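Local coordinates for hemolysin activator protein CdiB (Acinetobacter baumannii ACICU, PDB 6WIL) that probably transports the toxin protein CdiA across the bacterial outer membrane by two-partner secretion, as an Omp85-superfamily beta barrel, at residues D420-T425 against R437-G442; R464-E469 against R514-S519; Y479-I484 against A498-W503; T536-I541 against K548-G553. All blocks are in the same frame, centred on the assembly; numbering follows the deposited sequence.

All four contacts lie in or against the consecutive strands 414-429 to 550-559 of the 16-stranded antiparallel barrel. Contacts 1, 3 and 4 are hairpins in its wall, whereas contact 2 joins a loop running inside it to strand 515-526. The chain completes contact 1 first, then opens contact 2 with 464-469, forms contact 3, returns to contact 2 with 514-519 and ends in contact 4. The centres of neighbours 1 and 3, 3 and 2, and 2 and 4 are about 9, 10 and 7 Å apart; those of 1 and 4 about 22 Å. Arg-464 of contact 2 bridges to Asp-500 of contact 3, so the inner loop is tied to the transport barrel's wall.

Contact 1 (D420-T425 against R437-G442); sequences DLRYTT and RLNWRG. With C8E ((hydroxyethyloxy)tri(ethyloxy)octane), chain D.
Asp-420 and Arg-441 run side by side on the inner face of a barrel hairpin, in a salt bridge with carboxylate and guanidinium planes 69° apart. Asp-420 OD1 is modelled too close to the arginine for the details of that bridge to be trusted. Farther along this face Arg-437 leans over strand 420-425: a bend at chi2 (92°) lays its CD 3.1 Å from Thr-424 OG1 and brings its NH1 3.6 Å from Arg-422 NH1. Arg-422 CD meets the edge of the Arg-437 guanidinium in plane, while Asn-439 ND2 lies 3.6 Å above the centre of one face. Salt bridges from Arg-422 to Asp-27 and Asp-377 probably ease the approach of the two positive groups. On the outer face Trp-440 has CG anti to the backbone N (chi1 177°), which sets its CE3 3.8 Å from Leu-421 CB. The far edge of this indole reaches detergent, Trp-440 CH2 lying 3.8 Å from C8E C7, and its NE1 is hydrogen-bonded to Gln-478. Leu-421 and Trp-440 also exchange two backbone hydrogen bonds. Strand 374-386 flanks 420-425, strand 476-487 flanks 437-442, and helix 8-27 touches Arg-422 and Arg-441 from within the barrel.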
# COMPACT_ATOMS: atom_id res chain seq x y z
N ASP A 420 6.43 8.84 -2.03
CA ASP A 420 6.92 7.48 -2.15
C ASP A 420 6.52 6.93 -3.51
O ASP A 420 5.45 7.25 -4.03
CB ASP A 420 6.36 6.58 -1.05
CG ASP A 420 7.09 6.74 0.25
OD1 ASP A 420 8.27 6.36 0.29
OD2 ASP A 420 6.49 7.28 1.22
N LEU A 421 7.39 6.10 -4.07
CA LEU A 421 7.10 5.46 -5.34
C LEU A 421 7.81 4.12 -5.38
O LEU A 421 9.00 4.04 -5.05
CB LEU A 421 7.52 6.34 -6.51
CG LEU A 421 6.90 5.98 -7.86
CD1 LEU A 421 6.66 7.25 -8.66
CD2 LEU A 421 7.80 5.03 -8.63
N ARG A 422 7.09 3.08 -5.79
CA ARG A 422 7.68 1.76 -5.96
C ARG A 422 7.19 1.16 -7.27
O ARG A 422 6.03 1.36 -7.66
CB ARG A 422 7.34 0.83 -4.79
CG ARG A 422 7.92 1.28 -3.45
CD ARG A 422 7.75 0.21 -2.39
NE ARG A 422 6.35 -0.16 -2.23
CZ ARG A 422 5.93 -1.17 -1.47
NH1 ARG A 422 6.80 -1.92 -0.81
NH2 ARG A 422 4.63 -1.44 -1.38
N TYR A 423 8.07 0.43 -7.94
CA TYR A 423 7.74 -0.22 -9.20
C TYR A 423 8.39 -1.59 -9.26
O TYR A 423 9.57 -1.74 -8.93
CB TYR A 423 8.19 0.63 -10.40
CG TYR A 423 7.87 0.03 -11.74
CD1 TYR A 423 6.58 0.05 -12.25
CD2 TYR A 423 8.87 -0.56 -12.52
CE1 TYR A 423 6.28 -0.50 -13.48
CE2 TYR A 423 8.58 -1.11 -13.75
CZ TYR A 423 7.29 -1.08 -14.23
OH TYR A 423 6.99 -1.62 -15.46
N THR A 424 7.61 -2.59 -9.68
CA THR A 424 8.07 -3.96 -9.79
C THR A 424 7.56 -4.55 -11.10
O THR A 424 6.40 -4.33 -11.47
CB THR A 424 7.56 -4.82 -8.61
OG1 THR A 424 8.35 -4.54 -7.45
CG2 THR A 424 7.64 -6.30 -8.92
N THR A 425 8.43 -5.27 -11.80
CA THR A 425 8.00 -6.01 -12.98
C THR A 425 8.93 -7.19 -13.19
O THR A 425 10.12 -7.11 -12.87
CB THR A 425 7.98 -5.13 -14.24
OG1 THR A 425 7.46 -5.88 -15.34
CG2 THR A 425 9.38 -4.64 -14.59
N ARG A 437 13.19 -3.98 -9.60
CA ARG A 437 12.57 -3.30 -8.47
C ARG A 437 13.16 -1.91 -8.31
O ARG A 437 14.38 -1.75 -8.26
CB ARG A 437 12.77 -4.10 -7.18
CG ARG A 437 12.20 -3.42 -5.96
CD ARG A 437 10.78 -3.87 -5.71
NE ARG A 437 10.22 -3.24 -4.52
CZ ARG A 437 10.52 -3.59 -3.27
NH1 ARG A 437 9.96 -2.97 -2.25
NH2 ARG A 437 11.41 -4.56 -3.05
N LEU A 438 12.29 -0.90 -8.21
CA LEU A 438 12.69 0.47 -7.95
C LEU A 438 11.92 1.01 -6.75
O LEU A 438 10.69 0.95 -6.73
CB LEU A 438 12.46 1.38 -9.17
CG LEU A 438 12.76 2.87 -8.98
CD1 LEU A 438 13.51 3.42 -10.19
CD2 LEU A 438 11.49 3.67 -8.75
N ASN A 439 12.65 1.52 -5.76
CA ASN A 439 12.08 2.18 -4.60
C ASN A 439 12.54 3.64 -4.59
O ASN A 439 13.74 3.91 -4.68
CB ASN A 439 12.51 1.50 -3.30
CG ASN A 439 12.07 0.06 -3.23
OD1 ASN A 439 10.99 -0.30 -3.70
ND2 ASN A 439 12.91 -0.79 -2.65
N TRP A 440 11.58 4.56 -4.46
CA TRP A 440 11.88 5.98 -4.43
C TRP A 440 11.13 6.64 -3.29
O TRP A 440 9.92 6.43 -3.13
CB TRP A 440 11.50 6.66 -5.75
CG TRP A 440 11.73 8.14 -5.73
CD1 TRP A 440 12.87 8.80 -6.07
CD2 TRP A 440 10.78 9.15 -5.35
NE1 TRP A 440 12.70 10.15 -5.93
CE2 TRP A 440 11.43 10.39 -5.49
CE3 TRP A 440 9.46 9.12 -4.90
CZ2 TRP A 440 10.79 11.60 -5.19
CZ3 TRP A 440 8.83 10.31 -4.61
CH2 TRP A 440 9.49 11.54 -4.76
N ARG A 441 11.85 7.44 -2.50
CA ARG A 441 11.26 8.21 -1.41
C ARG A 441 11.83 9.62 -1.45
O ARG A 441 13.03 9.80 -1.70
CB ARG A 441 11.55 7.55 -0.06
CG ARG A 441 11.15 8.39 1.14
CD ARG A 441 10.84 7.52 2.34
NE ARG A 441 9.75 6.58 2.06
CZ ARG A 441 9.22 5.77 2.97
NH1 ARG A 441 8.23 4.95 2.63
NH2 ARG A 441 9.67 5.78 4.21
N GLY A 442 10.98 10.60 -1.23
CA GLY A 442 11.39 11.99 -1.32
C GLY A 442 10.75 12.83 -0.24
O GLY A 442 9.63 12.56 0.21
C1 C8E D . 4.23 18.17 -4.02
C2 C8E D . 5.45 17.66 -3.24
C3 C8E D . 5.41 16.14 -3.14
C4 C8E D . 6.66 15.65 -2.42
C5 C8E D . 7.88 15.86 -3.31
C6 C8E D . 9.14 15.56 -2.50
C7 C8E D . 10.23 15.02 -3.43
C8 C8E D . 11.12 16.17 -3.90
O9 C8E D . 12.43 15.91 -3.48
C10 C8E D . 13.36 16.90 -3.82
C11 C8E D . 14.67 16.64 -3.08
O12 C8E D . 15.74 16.75 -3.97
C13 C8E D . 17.00 16.78 -3.35
C14 C8E D . 18.09 16.94 -4.40
O15 C8E D . 17.65 16.46 -5.64
C16 C8E D . 18.63 16.45 -6.64
C17 C8E D . 18.25 15.48 -7.75
O18 C8E D . 17.11 15.93 -8.43
C19 C8E D . 16.87 15.29 -9.65
C20 C8E D . 15.50 14.62 -9.63
O21 C8E D . 14.51 15.57 -9.35

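Contact 2 (R464-E469 against R514-S519); sequences RGFDGE and RYLLGS
The ring of Phe-466 is held between two strands: Leu-516 lies over one face, Gly-539 of strand 530-541 over the opposite one, and Gly-518 N at the edge. Leu-516 makes a CH-pi contact through CD2, which is 3.6 Å from Phe-466 CZ and sits 28° off the ring normal. Phe-466 CZ is 3.5 Å from Gly-539 CA on the other side. The same ring rests against the backbone, with Phe-466 CE2 3.6 Å from Leu-517 O. CG of Phe-466 stands anti to its carbonyl carbon (chi1 -74°), and this carries the ring toward the strand. Beside it, the bare Gly-518 lets the loop backbone come close: its CA donates a CH to Arg-464 O at 3.3 Å. Gly-465 packs next to it with phi 92°, a value suited to glycine. Arg-464, Gly-465 and Phe-466 are consistent with the Arg-Gly-aromatic motif of the inward-folded loop of Omp85-family transporters. The loop goes on into an Asx turn at Asp-467. The loop thus lies against the inner side of strands 515-526 and 530-541, and the Arg-464 side chain reaches strands 493-505 and 476-487 through salt bridges to Asp-500 and Glu-483.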
# COMPACT_ATOMS: atom_id res chain seq x y z
N ARG A 464 22.16 1.71 -0.10
CA ARG A 464 22.90 0.50 0.25
C ARG A 464 24.35 0.57 -0.23
O ARG A 464 24.70 1.34 -1.13
CB ARG A 464 22.21 -0.74 -0.33
CG ARG A 464 21.05 -1.24 0.51
CD ARG A 464 20.25 -2.28 -0.24
NE ARG A 464 19.55 -1.69 -1.38
CZ ARG A 464 18.81 -2.38 -2.25
NH1 ARG A 464 18.22 -1.75 -3.25
NH2 ARG A 464 18.66 -3.69 -2.11
N GLY A 465 25.20 -0.24 0.39
CA GLY A 465 26.62 -0.18 0.16
C GLY A 465 27.37 0.72 1.12
O GLY A 465 28.60 0.80 1.04
N PHE A 466 26.67 1.40 2.02
CA PHE A 466 27.28 2.28 3.01
C PHE A 466 26.93 1.78 4.41
O PHE A 466 25.81 1.31 4.64
CB PHE A 466 26.83 3.73 2.82
CG PHE A 466 27.45 4.41 1.64
CD1 PHE A 466 28.69 5.00 1.73
CD2 PHE A 466 26.78 4.46 0.42
CE1 PHE A 466 29.27 5.63 0.64
CE2 PHE A 466 27.35 5.08 -0.67
CZ PHE A 466 28.60 5.67 -0.56
N ASP A 467 27.89 1.90 5.33
CA ASP A 467 27.73 1.31 6.66
C ASP A 467 26.74 2.11 7.51
O ASP A 467 26.10 1.55 8.41
CB ASP A 467 29.08 1.23 7.37
CG ASP A 467 29.87 2.52 7.28
OD1 ASP A 467 29.31 3.61 7.58
OD2 ASP A 467 31.07 2.44 6.92
N GLY A 468 26.63 3.41 7.24
CA GLY A 468 25.78 4.27 8.04
C GLY A 468 26.38 4.87 9.28
O GLY A 468 25.63 5.44 10.09
N GLU A 469 27.70 4.76 9.47
CA GLU A 469 28.30 5.47 10.60
C GLU A 469 28.25 6.97 10.39
O GLU A 469 28.15 7.74 11.36
CB GLU A 469 29.74 5.02 10.81
CG GLU A 469 30.72 5.50 9.76
CD GLU A 469 32.09 4.93 9.98
OE1 GLU A 469 32.78 5.43 10.89
OE2 GLU A 469 32.46 3.97 9.27
N ARG A 514 26.49 16.24 -1.22
CA ARG A 514 25.06 16.10 -1.44
C ARG A 514 24.68 14.82 -2.18
O ARG A 514 23.51 14.65 -2.53
CB ARG A 514 24.54 17.31 -2.22
CG ARG A 514 25.16 18.64 -1.79
CD ARG A 514 24.57 19.80 -2.59
NE ARG A 514 24.81 19.64 -4.03
CZ ARG A 514 24.47 20.54 -4.94
NH1 ARG A 514 24.72 20.31 -6.22
NH2 ARG A 514 23.89 21.68 -4.58
N TYR A 515 25.63 13.92 -2.44
CA TYR A 515 25.36 12.79 -3.31
C TYR A 515 26.05 11.53 -2.80
O TYR A 515 27.20 11.57 -2.34
CB TYR A 515 25.82 13.08 -4.74
CG TYR A 515 25.47 11.98 -5.71
CD1 TYR A 515 24.19 11.87 -6.23
CD2 TYR A 515 26.42 11.04 -6.11
CE1 TYR A 515 23.85 10.88 -7.12
CE2 TYR A 515 26.09 10.04 -7.01
CZ TYR A 515 24.81 9.96 -7.51
OH TYR A 515 24.46 8.97 -8.40
N LEU A 516 25.34 10.41 -2.89
CA LEU A 516 25.87 9.10 -2.55
C LEU A 516 25.50 8.11 -3.65
O LEU A 516 24.40 8.16 -4.20
CB LEU A 516 25.33 8.59 -1.21
CG LEU A 516 25.91 9.22 0.06
CD1 LEU A 516 25.23 8.67 1.30
CD2 LEU A 516 27.42 8.99 0.13
N LEU A 517 26.43 7.21 -3.96
CA LEU A 517 26.20 6.14 -4.92
C LEU A 517 26.82 4.87 -4.36
O LEU A 517 28.04 4.80 -4.19
CB LEU A 517 26.79 6.47 -6.29
CG LEU A 517 26.74 5.34 -7.33
CD1 LEU A 517 25.34 5.17 -7.88
CD2 LEU A 517 27.74 5.57 -8.45
N GLY A 518 25.98 3.88 -4.07
CA GLY A 518 26.46 2.61 -3.57
C GLY A 518 25.97 1.46 -4.43
O GLY A 518 25.02 1.61 -5.20
N SER A 519 26.61 0.30 -4.31
CA SER A 519 26.21 -0.88 -5.06
C SER A 519 26.28 -2.10 -4.15
O SER A 519 27.11 -2.16 -3.24
CB SER A 519 27.09 -1.09 -6.30
OG SER A 519 26.51 -2.05 -7.16

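Contact 3 (Y479-I484 against A498-W503); sequences YVQQEI and AVDQGW. With C8E ((hydroxyethyloxy)tri(ethyloxy)octane), chain D.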
# COMPACT_ATOMS: atom_id res chain seq x y z
N TYR A 479 15.94 9.49 -2.29
CA TYR A 479 16.78 8.40 -2.75
C TYR A 479 16.01 7.52 -3.72
O TYR A 479 14.78 7.45 -3.68
CB TYR A 479 17.33 7.54 -1.58
CG TYR A 479 16.32 6.80 -0.73
CD1 TYR A 479 15.62 5.70 -1.22
CD2 TYR A 479 16.11 7.17 0.59
CE1 TYR A 479 14.71 5.01 -0.43
CE2 TYR A 479 15.20 6.50 1.39
CZ TYR A 479 14.51 5.42 0.88
OH TYR A 479 13.61 4.74 1.67
N VAL A 480 16.75 6.87 -4.61
CA VAL A 480 16.18 5.88 -5.51
C VAL A 480 17.02 4.61 -5.41
O VAL A 480 18.22 4.63 -5.68
CB VAL A 480 16.10 6.39 -6.96
CG1 VAL A 480 17.41 7.03 -7.39
CG2 VAL A 480 15.72 5.25 -7.90
N GLN A 481 16.38 3.53 -4.99
CA GLN A 481 17.01 2.22 -4.93
C GLN A 481 16.58 1.41 -6.15
O GLN A 481 15.40 1.39 -6.50
CB GLN A 481 16.61 1.48 -3.65
CG GLN A 481 17.01 2.20 -2.37
CD GLN A 481 16.31 1.65 -1.15
OE1 GLN A 481 15.15 1.23 -1.22
NE2 GLN A 481 17.00 1.66 -0.02
N GLN A 482 17.54 0.77 -6.80
CA GLN A 482 17.26 -0.06 -7.96
C GLN A 482 17.90 -1.42 -7.78
O GLN A 482 19.00 -1.53 -7.23
CB GLN A 482 17.75 0.60 -9.26
CG GLN A 482 16.87 1.74 -9.72
CD GLN A 482 17.31 2.30 -11.06
OE1 GLN A 482 16.66 2.08 -12.08
NE2 GLN A 482 18.42 3.03 -11.06
N GLU A 483 17.21 -2.45 -8.25
CA GLU A 483 17.63 -3.82 -7.97
C GLU A 483 17.06 -4.75 -9.04
O GLU A 483 15.92 -4.58 -9.48
CB GLU A 483 17.15 -4.26 -6.58
CG GLU A 483 17.33 -5.73 -6.27
CD GLU A 483 16.70 -6.11 -4.94
OE1 GLU A 483 17.10 -5.54 -3.91
OE2 GLU A 483 15.78 -6.96 -4.94
N ILE A 484 17.88 -5.71 -9.45
CA ILE A 484 17.47 -6.77 -10.36
C ILE A 484 17.80 -8.10 -9.70
O ILE A 484 18.93 -8.32 -9.26
CB ILE A 484 18.18 -6.67 -11.72
CG1 ILE A 484 17.80 -5.37 -12.42
CG2 ILE A 484 17.85 -7.88 -12.58
CD1 ILE A 484 18.80 -4.95 -13.46
N ALA A 498 22.21 -4.55 -6.79
CA ALA A 498 21.48 -3.33 -6.51
C ALA A 498 22.39 -2.12 -6.68
O ALA A 498 23.59 -2.17 -6.40
CB ALA A 498 20.88 -3.34 -5.10
N VAL A 499 21.79 -1.02 -7.14
CA VAL A 499 22.46 0.27 -7.27
C VAL A 499 21.53 1.33 -6.70
O VAL A 499 20.42 1.52 -7.20
CB VAL A 499 22.82 0.60 -8.73
CG1 VAL A 499 23.47 1.98 -8.81
CG2 VAL A 499 23.74 -0.46 -9.31
N ASP A 500 21.99 2.03 -5.66
CA ASP A 500 21.20 3.03 -4.96
C ASP A 500 21.86 4.40 -5.09
O ASP A 500 23.06 4.52 -5.34
CB ASP A 500 21.03 2.68 -3.48
CG ASP A 500 20.29 1.37 -3.26
OD1 ASP A 500 19.87 0.74 -4.26
OD2 ASP A 500 20.12 0.98 -2.09
N GLN A 501 21.05 5.44 -4.89
CA GLN A 501 21.49 6.83 -5.01
C GLN A 501 20.72 7.70 -4.03
O GLN A 501 19.50 7.56 -3.91
CB GLN A 501 21.28 7.37 -6.43
CG GLN A 501 22.15 6.73 -7.50
CD GLN A 501 21.80 7.22 -8.89
OE1 GLN A 501 22.32 8.24 -9.35
NE2 GLN A 501 20.91 6.51 -9.56
N GLY A 502 21.42 8.60 -3.36
CA GLY A 502 20.79 9.54 -2.46
C GLY A 502 21.19 10.97 -2.78
O GLY A 502 22.28 11.23 -3.30
N TRP A 503 20.28 11.89 -2.46
CA TRP A 503 20.49 13.32 -2.68
C TRP A 503 19.98 14.09 -1.48
O TRP A 503 18.87 13.82 -0.99
CB TRP A 503 19.75 13.81 -3.93
CG TRP A 503 20.32 13.36 -5.23
CD1 TRP A 503 21.35 13.93 -5.91
CD2 TRP A 503 19.87 12.26 -6.02
NE1 TRP A 503 21.58 13.25 -7.08
CE2 TRP A 503 20.69 12.22 -7.17
CE3 TRP A 503 18.87 11.30 -5.87
CZ2 TRP A 503 20.53 11.25 -8.17
CZ3 TRP A 503 18.71 10.35 -6.86
CH2 TRP A 503 19.54 10.33 -7.99
C1 C8E D . 4.23 18.17 -4.02
C2 C8E D . 5.45 17.66 -3.24
C3 C8E D . 5.41 16.14 -3.14
C4 C8E D . 6.66 15.65 -2.42
C5 C8E D . 7.88 15.86 -3.31
C6 C8E D . 9.14 15.56 -2.50
C7 C8E D . 10.23 15.02 -3.43
C8 C8E D . 11.12 16.17 -3.90
O9 C8E D . 12.43 15.91 -3.48
C10 C8E D . 13.36 16.90 -3.82
C11 C8E D . 14.67 16.64 -3.08
O12 C8E D . 15.74 16.75 -3.97
C13 C8E D . 17.00 16.78 -3.35
C14 C8E D . 18.09 16.94 -4.40
O15 C8E D . 17.65 16.46 -5.64
C16 C8E D . 18.63 16.45 -6.64
C17 C8E D . 18.25 15.48 -7.75
O18 C8E D . 17.11 15.93 -8.43
C19 C8E D . 16.87 15.29 -9.65
C20 C8E D . 15.50 14.62 -9.63
O21 C8E D . 14.51 15.57 -9.35
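Gln-481 and Asp-500 face each other across an antiparallel barrel hairpin, strands 476-487 and 493-505, as a non-hydrogen-bonded pair on its inner face. The two side chains slant across one another, amide and carboxylate planes 40° apart, and the aliphatic part of the glutamine does the touching, Gln-481 CG lying 3.4 Å from Asp-500 OD2. Asp-500 has CG anti to its carbonyl carbon (chi1 -62°), which swings the carboxylate toward strand 479-484. There OD1 takes a weak bond from Gln-482 N at 3.4 Å. That N-H is shared, for Gln-482 N also donates to Val-499 O at 3.0 Å, from 39° out of the carbonyl plane. Asp-500 has its strongest partner in Arg-464 of the inward-folded loop, and Glu-483 is bridged to Arg-524. This aspartate, two residues before Gly-502, is consistent with the strand motif that receives the loop arginine in Omp85-family barrels. Tyr-479 pairs with Gly-502 on the same inner face, its CB 4.1 Å from Gly-502 CA. On the outer face Val-480 and Trp-503 lie side by side and point the same way. Val-480 CG1 meets the indole at its edge, 3.6 Å from Trp-503 CZ3, while detergent atom C8E C17 lies 3.8 Å above one face of the Trp-503 ring.

Contact 4 (T536-I541 against K548-G553); sequences TGRGLI and KDWVTG
The last hairpin of the barrel, strands 530-541 and 550-559, brings Arg-538 over the indole of Trp-550 on its outer surface. Arg-538 CB lies over the indole in a CH-pi contact, 4.1 Å from the centroid of the Trp-550 six-membered ring and 12° off the normal. From there the chain follows the ring and bends at chi3 (-38°), leaving NE 3.4 Å above the Trp-550 plane and toward its rim. The guanidinium does not stack: its plane is 73° from that of the ring, and Trp-550 NE1 and CZ2 lie at its edge. Thr-536 OG1 meets the indole edge, 3.8 Å from Trp-550 CE3. Gly-537 and Val-551 form the hydrogen-bonded pair beneath, with Gly-537 N 2.8 Å from Val-551 O and Val-551 N 2.9 Å from Gly-537 O. Strand 550-559 is the final one of the barrel and closes it by pairing with the first, strand 217-228, where Thr-552 bonds to Gly-227. Val-551 CG2 comes 3.6 Å from Gly-537 O. At the turn end, Leu-540 and Ile-541 form a classic beta bulge in strand 530-541, both facing Leu-517 of strand 515-526. Lys-548 lays its aliphatic chain along the backbone there, CG 3.5 Å from Gly-539 O and CD 3.3 Å from Leu-540 O.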
# COMPACT_ATOMS: atom_id res chain seq x y z
N THR A 536 27.16 -8.39 -0.01
CA THR A 536 28.37 -7.61 0.15
C THR A 536 28.30 -6.41 -0.79
O THR A 536 27.88 -6.54 -1.94
CB THR A 536 29.62 -8.45 -0.14
OG1 THR A 536 30.76 -7.58 -0.28
CG2 THR A 536 29.45 -9.27 -1.41
N GLY A 537 28.69 -5.24 -0.28
CA GLY A 537 28.55 -4.01 -1.03
C GLY A 537 29.72 -3.08 -0.80
O GLY A 537 30.63 -3.37 -0.02
N ARG A 538 29.69 -1.95 -1.50
CA ARG A 538 30.71 -0.93 -1.37
C ARG A 538 30.13 0.40 -1.82
O ARG A 538 29.20 0.45 -2.63
CB ARG A 538 31.97 -1.27 -2.17
CG ARG A 538 31.85 -0.97 -3.66
CD ARG A 538 33.16 -1.25 -4.39
NE ARG A 538 34.32 -0.86 -3.60
CZ ARG A 538 34.79 0.38 -3.51
NH1 ARG A 538 35.86 0.64 -2.76
NH2 ARG A 538 34.20 1.37 -4.17
N GLY A 539 30.70 1.49 -1.29
CA GLY A 539 30.33 2.82 -1.75
C GLY A 539 31.12 3.19 -2.99
O GLY A 539 32.34 3.04 -3.03
N LEU A 540 30.41 3.66 -4.02
CA LEU A 540 31.05 4.00 -5.28
C LEU A 540 31.44 5.47 -5.36
O LEU A 540 32.61 5.79 -5.61
CB LEU A 540 30.13 3.64 -6.45
CG LEU A 540 29.81 2.14 -6.56
CD1 LEU A 540 28.94 1.87 -7.78
CD2 LEU A 540 31.09 1.33 -6.62
N ILE A 541 30.49 6.38 -5.14
CA ILE A 541 30.75 7.81 -5.14
C ILE A 541 30.29 8.38 -3.81
O ILE A 541 29.14 8.17 -3.40
CB ILE A 541 30.06 8.52 -6.32
CG1 ILE A 541 30.74 8.15 -7.63
CG2 ILE A 541 30.06 10.03 -6.10
CD1 ILE A 541 32.24 8.39 -7.62
N LYS A 548 33.66 5.06 1.89
CA LYS A 548 33.56 4.19 0.71
C LYS A 548 34.23 2.84 0.96
O LYS A 548 34.91 2.29 0.10
CB LYS A 548 34.12 4.85 -0.55
CG LYS A 548 33.19 5.87 -1.19
CD LYS A 548 33.72 6.38 -2.52
CE LYS A 548 35.06 7.07 -2.34
NZ LYS A 548 35.00 8.05 -1.22
N ASP A 549 34.02 2.30 2.16
CA ASP A 549 34.61 1.03 2.55
C ASP A 549 33.72 -0.13 2.07
O ASP A 549 32.65 0.07 1.50
CB ASP A 549 34.81 0.99 4.06
CG ASP A 549 36.03 0.21 4.48
OD1 ASP A 549 37.11 0.41 3.87
OD2 ASP A 549 35.93 -0.60 5.42
N TRP A 550 34.19 -1.35 2.29
CA TRP A 550 33.40 -2.54 1.98
C TRP A 550 32.49 -2.89 3.15
O TRP A 550 32.91 -2.83 4.31
CB TRP A 550 34.31 -3.73 1.65
CG TRP A 550 34.95 -3.65 0.30
CD1 TRP A 550 36.10 -3.00 -0.02
CD2 TRP A 550 34.47 -4.24 -0.91
NE1 TRP A 550 36.37 -3.15 -1.36
CE2 TRP A 550 35.38 -3.91 -1.93
CE3 TRP A 550 33.35 -5.02 -1.23
CZ2 TRP A 550 35.22 -4.33 -3.24
CZ3 TRP A 550 33.19 -5.43 -2.54
CH2 TRP A 550 34.12 -5.09 -3.53
N VAL A 551 31.25 -3.24 2.83
CA VAL A 551 30.26 -3.58 3.85
C VAL A 551 29.67 -4.95 3.54
O VAL A 551 29.62 -5.39 2.39
CB VAL A 551 29.14 -2.52 3.95
CG1 VAL A 551 29.70 -1.19 4.41
CG2 VAL A 551 28.42 -2.38 2.61
N THR A 552 29.24 -5.64 4.60
CA THR A 552 28.58 -6.93 4.48
C THR A 552 27.30 -6.91 5.30
O THR A 552 27.13 -6.11 6.22
CB THR A 552 29.48 -8.08 4.94
OG1 THR A 552 30.26 -7.66 6.07
CG2 THR A 552 30.41 -8.52 3.82
N GLY A 553 26.38 -7.80 4.93
CA GLY A 553 25.14 -7.94 5.67
C GLY A 553 24.59 -9.35 5.60
O GLY A 553 24.52 -9.94 4.52